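Side-chain contacts in insecticidal Delta-Endotoxin Cry8Ea1 (Bacillus Thuringiensis, PDB 3EB7), which kills the larvae of the underground pest Holotrichia parallela, probably by making pores in gut-cell membranes as related three-domain Cry toxins do: residues A[31-34]-A[35-38]; A[165-168]-A[169-172]; A[198-201]-A[202-205]; A[211-214]-A[215-219]. All coordinates share one frame; numbering follows the deposited sequence. Where two conformers were deposited one is given.

All four contacts are local turns of helix in the N-terminal helical domain. They follow one another along the chain, so none nests in or crosses another, and none closes a loop longer than a helical turn. Interaction 1 lies on helix 26-40 and faces helices 2-20, 65-93 and 133-153. Interaction 2 lies on helix 161-191, with its centre about 24 Å from that of interaction 1. Interactions 3 and 4 share helix 198-220, their centres about 19 Å apart. Interaction 3 opens this helix and meets helix 263-270. Interaction 4, further along, packs against helices 2-20, 133-153 and 161-191.

Interaction 1: residues A[31-34]-A[35-38]; sequences SLYS and TLID
This contact is one turn of helix 26-40 in the N-terminal helical domain, and the side chains of Leu32 and Leu36 meet on its buried side. They are four residues apart and cross at a slant, methyl against methyl. Leu32 CD1 lies 3.7 Å from Leu36 CD1, and Leu36 CD2 is almost as near to it. As modelled, the torsions of Leu36 lie away from the staggered values, with chi1 at -93° and chi2 at 20°. In this model both of its methyls rest against Leu32. Leu36 also reaches the ring of Tyr33, but loosely, with Leu36 CD2 4.4 Å from Tyr33 CD2. The Tyr33 hydroxyl is engaged elsewhere, in a hydrogen bond with Asp149.

Around the leucines the apolar side of the turn is walled by other helices. Leu32 touches Thr16 and Leu36 touches Leu13, both on helix 2-20. Tyr33 and Ile37 lie against Tyr82 of helix 65-93, and Leu36 meets Leu145 of helix 133-153. The turn therefore sits at a place where three helices come together round a fourth.

The backbone bonds are those of a regular alpha helix. Leu36 N binds Leu32 O at 2.8 Å, and Ile37 N binds Tyr33 O at the same length. Ile37 CG1 also packs on that carbonyl, 3.1 Å from Tyr33 O. On the more polar side, Ser31 O accepts the amide of Thr35 and a second, weak bond from its hydroxyl, with Thr35 OG1 3.3 Å from Ser31 O.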
# COMPACT_ATOMS: atom_id res chain seq x y z
N SER A 31 -7.16 13.64 19.10
CA SER A 31 -6.12 12.67 19.32
C SER A 31 -5.27 12.38 18.06
O SER A 31 -4.04 12.21 18.14
CB SER A 31 -6.79 11.39 19.85
OG SER A 31 -5.96 10.24 19.67
N LEU A 32 -5.93 12.28 16.91
CA LEU A 32 -5.32 12.08 15.61
C LEU A 32 -4.41 13.26 15.22
O LEU A 32 -3.27 13.05 14.86
CB LEU A 32 -6.42 11.88 14.56
CG LEU A 32 -6.06 11.86 13.07
CD1 LEU A 32 -4.97 10.79 12.76
CD2 LEU A 32 -7.33 11.59 12.27
N TYR A 33 -4.94 14.48 15.28
CA TYR A 33 -4.17 15.71 15.03
C TYR A 33 -2.97 15.85 15.95
O TYR A 33 -1.89 16.29 15.54
CB TYR A 33 -5.05 16.97 15.18
CG TYR A 33 -5.77 17.34 13.92
CD1 TYR A 33 -7.17 17.32 13.84
CD2 TYR A 33 -5.06 17.68 12.79
CE1 TYR A 33 -7.84 17.64 12.66
CE2 TYR A 33 -5.71 18.00 11.61
CZ TYR A 33 -7.09 17.98 11.55
OH TYR A 33 -7.68 18.32 10.35
N SER A 34 -3.17 15.47 17.21
CA SER A 34 -2.07 15.43 18.16
C SER A 34 -0.89 14.52 17.69
O SER A 34 0.28 14.92 17.71
CB SER A 34 -2.59 14.96 19.51
OG SER A 34 -1.50 15.05 20.40
N THR A 35 -1.23 13.32 17.25
CA THR A 35 -0.27 12.39 16.67
C THR A 35 0.32 12.94 15.37
O THR A 35 1.53 12.96 15.24
CB THR A 35 -0.90 10.99 16.48
OG1 THR A 35 -1.23 10.48 17.77
CG2 THR A 35 0.02 10.03 15.81
N LEU A 36 -0.51 13.41 14.44
CA LEU A 36 -0.04 13.94 13.15
C LEU A 36 0.94 15.10 13.30
O LEU A 36 2.00 15.11 12.67
CB LEU A 36 -1.20 14.40 12.29
CG LEU A 36 -1.90 13.51 11.24
CD1 LEU A 36 -1.72 11.97 11.42
CD2 LEU A 36 -3.39 13.91 11.22
N ILE A 37 0.57 16.06 14.15
CA ILE A 37 1.44 17.20 14.48
C ILE A 37 2.77 16.80 15.13
O ILE A 37 3.80 17.36 14.80
CB ILE A 37 0.69 18.23 15.32
CG1 ILE A 37 -0.45 18.83 14.46
CG2 ILE A 37 1.64 19.31 15.85
CD1 ILE A 37 -1.33 19.89 15.16
N ASP A 38 2.76 15.81 16.03
CA ASP A 38 3.99 15.29 16.61
C ASP A 38 4.93 14.69 15.59
O ASP A 38 6.15 14.83 15.74
CB ASP A 38 3.72 14.22 17.66
CG ASP A 38 3.52 14.78 19.04
OD1 ASP A 38 3.61 13.97 19.99
OD2 ASP A 38 3.28 16.02 19.18

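Interaction 2: residues A[165-168]-A[169-172]; sequences NNYY and NRQM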
# COMPACT_ATOMS: atom_id res chain seq x y z
N ASN A 165 -21.36 23.43 2.06
CA ASN A 165 -21.41 22.82 0.74
C ASN A 165 -20.23 23.19 -0.13
O ASN A 165 -19.73 22.35 -0.85
CB ASN A 165 -22.73 23.15 0.03
CG ASN A 165 -23.91 22.33 0.57
OD1 ASN A 165 -23.74 21.23 1.11
ND2 ASN A 165 -25.11 22.88 0.42
N ASN A 166 -19.80 24.45 -0.08
CA ASN A 166 -18.61 24.88 -0.82
C ASN A 166 -17.36 24.09 -0.40
O ASN A 166 -16.58 23.66 -1.27
CB ASN A 166 -18.37 26.37 -0.63
CG ASN A 166 -19.36 27.24 -1.38
OD1 ASN A 166 -20.04 26.76 -2.32
ND2 ASN A 166 -19.48 28.51 -0.97
N TYR A 167 -17.19 23.91 0.91
CA TYR A 167 -16.07 23.16 1.48
C TYR A 167 -16.14 21.71 1.03
O TYR A 167 -15.12 21.13 0.64
CB TYR A 167 -16.08 23.23 3.02
CG TYR A 167 -15.54 24.52 3.61
CD1 TYR A 167 -14.31 25.05 3.19
CD2 TYR A 167 -16.25 25.21 4.61
CE1 TYR A 167 -13.82 26.22 3.70
CE2 TYR A 167 -15.76 26.41 5.15
CZ TYR A 167 -14.53 26.89 4.69
OH TYR A 167 -13.98 28.05 5.21
N TYR A 168 -17.34 21.13 1.06
CA TYR A 168 -17.55 19.78 0.59
C TYR A 168 -17.30 19.62 -0.92
O TYR A 168 -16.66 18.67 -1.35
CB TYR A 168 -18.93 19.27 0.97
CG TYR A 168 -19.10 17.82 0.54
CD1 TYR A 168 -19.83 17.49 -0.62
CD2 TYR A 168 -18.48 16.79 1.26
CE1 TYR A 168 -19.97 16.17 -1.02
CE2 TYR A 168 -18.59 15.50 0.86
CZ TYR A 168 -19.34 15.18 -0.29
OH TYR A 168 -19.47 13.86 -0.66
N ASN A 169 -17.77 20.57 -1.72
CA ASN A 169 -17.51 20.52 -3.14
C ASN A 169 -16.04 20.72 -3.45
O ASN A 169 -15.52 20.13 -4.35
CB ASN A 169 -18.40 21.54 -3.90
CG ASN A 169 -19.89 21.15 -3.86
OD1 ASN A 169 -20.23 19.98 -3.88
ND2 ASN A 169 -20.77 22.14 -3.77
N ARG A 170 -15.37 21.58 -2.70
CA ARG A 170 -13.94 21.73 -2.91
C ARG A 170 -13.19 20.46 -2.51
O ARG A 170 -12.26 20.04 -3.19
CB ARG A 170 -13.41 22.95 -2.17
CG ARG A 170 -12.06 23.48 -2.71
CD ARG A 170 -12.01 25.01 -2.58
NE ARG A 170 -12.42 25.45 -1.25
CZ ARG A 170 -11.57 25.60 -0.23
NH1 ARG A 170 -10.27 25.34 -0.39
NH2 ARG A 170 -12.01 26.01 0.95
N GLN A 171 -13.60 19.83 -1.41
CA GLN A 171 -12.96 18.61 -0.97
C GLN A 171 -13.09 17.54 -2.07
O GLN A 171 -12.11 16.84 -2.34
CB GLN A 171 -13.50 18.13 0.38
CG GLN A 171 -12.70 16.94 0.96
CD GLN A 171 -13.42 16.19 2.05
OE1 GLN A 171 -14.62 15.92 1.95
NE2 GLN A 171 -12.70 15.81 3.07
N MET A 172 -14.25 17.41 -2.71
CA MET A 172 -14.42 16.44 -3.81
C MET A 172 -13.55 16.79 -5.00
O MET A 172 -12.94 15.92 -5.61
CB MET A 172 -15.86 16.38 -4.28
CG MET A 172 -16.81 15.85 -3.24
SD MET A 172 -18.33 15.43 -4.11
CE MET A 172 -18.89 17.06 -4.66
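Tyr168 and Met172 pack together one turn apart on helix 161-191. From Tyr168 CB the ring swings away from the backbone N, with chi1 at -177°. CB is 3.2 Å from Asn169 N. CD1 passes the side chain of Asn169, 4.1 Å from Asn169 OD1. On the other branch, CD2 lies 4.0 Å from Gln171 OE1, and the amide of Gln171 is turned 69° from the ring. Gln171 NE2 is hydrogen-bonded to Leu144 O and Tyr225 O. Met172 has two conformers, and in one of them it lies across the ring. Its CG sits over one face, 4.2 Å from the ring centroid, as a CH-pi contact. Its sulfur approaches obliquely, with SD 3.6 Å from Tyr168 CE1, a Met-aromatic pair. Both contacts rest on that conformer and are less certain. At the tip, the Tyr168 hydroxyl is hydrogen-bonded to Asp226, and Arg228 makes a cation-pi contact with the ring.

Elsewhere on the helix, Arg170 NH2 meets the edge of the Tyr167 ring, 3.3 Å from Tyr167 CE1. The same nitrogen forms a salt bridge with Asp113. Arg170 faces helix 99-119, and Tyr167 lies between that helix and helix 133-153, which Tyr168 and Gln171 also touch.

Interaction 3: residues A[198-201]-A[202-205]; sequences AKQW and VEYN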
# COMPACT_ATOMS: atom_id res chain seq x y z
N ALA A 198 21.19 -4.19 -14.44
CA ALA A 198 20.66 -4.66 -13.15
C ALA A 198 20.75 -3.61 -12.03
O ALA A 198 19.90 -3.55 -11.18
CB ALA A 198 21.32 -6.00 -12.73
N LYS A 199 21.76 -2.75 -12.06
CA LYS A 199 21.94 -1.71 -11.08
C LYS A 199 20.80 -0.72 -11.23
O LYS A 199 20.15 -0.36 -10.24
CB LYS A 199 23.27 -1.00 -11.29
CG LYS A 199 23.58 0.17 -10.35
CD LYS A 199 24.90 0.78 -10.72
CE LYS A 199 25.13 2.14 -10.02
NZ LYS A 199 26.09 2.04 -8.89
N GLN A 200 20.53 -0.30 -12.47
CA GLN A 200 19.37 0.54 -12.75
C GLN A 200 18.07 -0.12 -12.29
O GLN A 200 17.21 0.53 -11.76
CB GLN A 200 19.32 0.82 -14.22
CG GLN A 200 20.41 1.83 -14.66
CD GLN A 200 20.54 1.92 -16.16
OE1 GLN A 200 20.29 0.96 -16.88
NE2 GLN A 200 20.98 3.07 -16.64
N TRP A 201 17.92 -1.43 -12.49
CA TRP A 201 16.72 -2.09 -12.00
C TRP A 201 16.55 -1.91 -10.46
O TRP A 201 15.47 -1.59 -9.99
CB TRP A 201 16.67 -3.55 -12.44
CG TRP A 201 15.33 -4.11 -12.11
CD1 TRP A 201 14.23 -4.15 -12.92
CD2 TRP A 201 14.93 -4.68 -10.84
NE1 TRP A 201 13.18 -4.70 -12.23
CE2 TRP A 201 13.59 -5.04 -10.96
CE3 TRP A 201 15.60 -4.91 -9.63
CZ2 TRP A 201 12.88 -5.64 -9.92
CZ3 TRP A 201 14.89 -5.49 -8.57
CH2 TRP A 201 13.55 -5.85 -8.73
N VAL A 202 17.63 -2.12 -9.70
CA VAL A 202 17.60 -1.90 -8.22
C VAL A 202 17.08 -0.49 -7.86
O VAL A 202 16.23 -0.34 -6.97
CB VAL A 202 19.00 -2.18 -7.58
CG1 VAL A 202 19.01 -1.86 -6.07
CG2 VAL A 202 19.40 -3.60 -7.81
N GLU A 203 17.54 0.51 -8.59
CA GLU A 203 17.14 1.91 -8.39
C GLU A 203 15.68 2.14 -8.72
O GLU A 203 14.93 2.80 -7.97
CB GLU A 203 18.04 2.83 -9.24
CG GLU A 203 19.52 2.71 -8.82
CD GLU A 203 20.53 3.32 -9.82
OE1 GLU A 203 21.71 3.40 -9.45
OE2 GLU A 203 20.17 3.71 -10.95
N TYR A 204 15.27 1.57 -9.84
CA TYR A 204 13.90 1.72 -10.33
C TYR A 204 12.94 1.06 -9.33
O TYR A 204 11.95 1.64 -8.92
CB TYR A 204 13.88 1.04 -11.72
CG TYR A 204 12.54 0.83 -12.36
CD1 TYR A 204 11.77 -0.31 -12.09
CD2 TYR A 204 12.03 1.78 -13.25
CE1 TYR A 204 10.53 -0.52 -12.70
CE2 TYR A 204 10.82 1.60 -13.87
CZ TYR A 204 10.06 0.44 -13.60
OH TYR A 204 8.83 0.28 -14.24
N ASN A 205 13.24 -0.16 -8.93
CA ASN A 205 12.43 -0.85 -7.96
C ASN A 205 12.42 -0.22 -6.55
O ASN A 205 11.43 -0.30 -5.85
CB ASN A 205 12.88 -2.29 -7.91
CG ASN A 205 12.06 -3.08 -6.95
OD1 ASN A 205 10.85 -3.30 -7.19
ND2 ASN A 205 12.66 -3.46 -5.82
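Trp201 and Asn205 make the main side-chain contact here, a flat one. The Asn205 amide is nearly parallel to the indole, with the two planes 8° apart, and the side chains point the same way. Asn205 CB lies over the face of the six-membered ring as a CH-pi contact, 3.8 Å from its centroid. Further out, Asn205 CG is 3.6 Å from Trp201 CH2. Both residues hold CG opposite the backbone N, with chi1 of -171° and -178°, and this sends the two side chains off alongside each other. The amide oxygen is held by Arg208, and the indole N-H by Glu267.

Apolar packing is slight: Trp201 CE3 lies 4.4 Å from Val202 CG2. The same methyl sits against a carbonyl, with Val202 CG2 3.4 Å from Ala198 O.

The charged pair is not in contact: Lys199 NZ stays 4.6 Å from Glu203 OE1. The closest approach of these side chains is through carbon, with Lys199 CE 3.7 Å from Glu203 OE1. Any attraction is therefore probably modest.

Backbone bonds run from each residue to the fourth one on. Asn205 N binds Trp201 O at 2.9 Å and is nearly straight. At the start of the helix, Asn197 OD1 takes Gln200 N, and Gln200 OE1 takes Ser196 N.

Trp201 and Tyr204 both meet Phe263 edge-to-face, and both touch helix 263-270. The first two turns of helix 198-220 thus sit at the junction between the helical domain and the following domain, a feature of three-domain Cry toxins.

Interaction 4: residues A[211-214]-A[215-219]; sequences MTLS and VLDIM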
# COMPACT_ATOMS: atom_id res chain seq x y z
N MET A 211 7.98 4.97 -3.01
CA MET A 211 6.90 5.89 -3.36
C MET A 211 5.51 5.30 -3.31
O MET A 211 4.54 6.02 -3.16
CB MET A 211 7.15 6.56 -4.73
CG MET A 211 8.47 7.34 -4.80
SD MET A 211 8.65 8.57 -3.47
CE MET A 211 7.76 9.93 -4.25
N THR A 212 5.40 3.98 -3.43
CA THR A 212 4.15 3.32 -3.12
C THR A 212 3.84 3.58 -1.64
O THR A 212 2.71 3.96 -1.31
CB THR A 212 4.28 1.82 -3.34
OG1 THR A 212 4.66 1.57 -4.70
CG2 THR A 212 2.93 1.08 -3.01
N LEU A 213 4.83 3.33 -0.77
CA LEU A 213 4.73 3.58 0.66
C LEU A 213 4.49 5.05 1.01
O LEU A 213 3.65 5.34 1.84
CB LEU A 213 6.00 3.10 1.40
CG LEU A 213 6.29 1.62 1.34
CD1 LEU A 213 7.70 1.36 1.75
CD2 LEU A 213 5.28 0.82 2.18
N SER A 214 5.23 5.97 0.38
CA SER A 214 5.22 7.40 0.75
C SER A 214 4.20 8.28 0.02
O SER A 214 4.01 9.45 0.39
CB SER A 214 6.61 8.04 0.50
OG SER A 214 7.64 7.28 1.13
N VAL A 215 3.60 7.76 -1.04
CA VAL A 215 2.78 8.59 -1.89
C VAL A 215 1.50 7.85 -2.17
O VAL A 215 0.46 8.27 -1.72
CB VAL A 215 3.50 9.03 -3.22
CG1 VAL A 215 2.48 9.80 -4.15
CG2 VAL A 215 4.65 9.94 -2.95
N LEU A 216 1.59 6.74 -2.89
CA LEU A 216 0.42 5.95 -3.25
C LEU A 216 -0.45 5.48 -2.10
O LEU A 216 -1.67 5.60 -2.17
CB LEU A 216 0.81 4.76 -4.15
CG LEU A 216 1.47 5.12 -5.49
CD1 LEU A 216 1.58 3.85 -6.23
CD2 LEU A 216 0.69 6.23 -6.32
N ASP A 217 0.17 4.93 -1.05
CA ASP A 217 -0.59 4.37 0.10
C ASP A 217 -1.44 5.43 0.81
O ASP A 217 -2.59 5.16 1.15
CB ASP A 217 0.32 3.64 1.12
CG ASP A 217 0.84 2.25 0.59
OD1 ASP A 217 0.35 1.82 -0.52
OD2 ASP A 217 1.71 1.61 1.27
N ILE A 218 -0.90 6.63 1.03
CA ILE A 218 -1.74 7.65 1.70
C ILE A 218 -2.84 8.21 0.75
O ILE A 218 -3.95 8.48 1.16
CB ILE A 218 -0.93 8.81 2.39
CG1 ILE A 218 -1.83 9.57 3.37
CG2 ILE A 218 -0.33 9.78 1.36
CD1 ILE A 218 -2.45 8.69 4.44
N MET A 219 -2.49 8.37 -0.51
CA MET A 219 -3.42 8.85 -1.52
C MET A 219 -4.62 7.89 -1.64
O MET A 219 -5.75 8.33 -1.79
CB MET A 219 -2.64 9.04 -2.84
CG MET A 219 -3.49 9.43 -4.05
SD MET A 219 -4.04 7.98 -4.98
CE MET A 219 -2.58 6.99 -5.11
O HOH W 1 1.89 7.13 1.93
O HOH W 2 2.45 3.23 3.71
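The Asp217 carboxylate is the flat group here, and Thr212 O lies over one of its faces, 3.2 Å from Asp217 CG. Thr212 CG2 is on the same side, 3.7 Å from Asp217 OD1. The other oxygen reaches Leu213, with Leu213 CD2 3.8 Å from Asp217 OD2. That oxygen also accepts a bond from water 2, which donates to Leu213 O as well. A salt bridge from Arg240 to OD2 would balance the charge in this buried place. With chi1 at -73°, Asp217 CG lies beside its own backbone N, which puts the carboxylate over the Thr212 carbonyl.

The backbone here is wider than a regular alpha helix. Asp217 N binds Thr212 O at 2.7 Å, five residues back rather than four. Leu216 N likewise bonds to Met211 O at 3.0 Å. Val215 N adds a weak bond to that same oxygen, bent to 124° at the hydrogen. Ile218 N has no direct bond to Leu213 O; water 1 joins the two, 3.0 Å from Ile218 N. Val215 has unusual backbone angles for a helix, with phi at -134°.

The apolar side is tight. Met211 CE presses on Val215 CG2 at 3.4 Å, closer than normal for two methyls. Both residues also touch Leu133 of helix 133-153. Leu213 and Ile218 face helix 2-20. The Ser214 hydroxyl bonds to Glu210 O and Gln54.

Paired bonds to the fifth residue on mark a pi-type turn, here a bulge in a buried part of helix 198-220, packed among helices 2-20, 133-153 and 161-191 of the helical bundle.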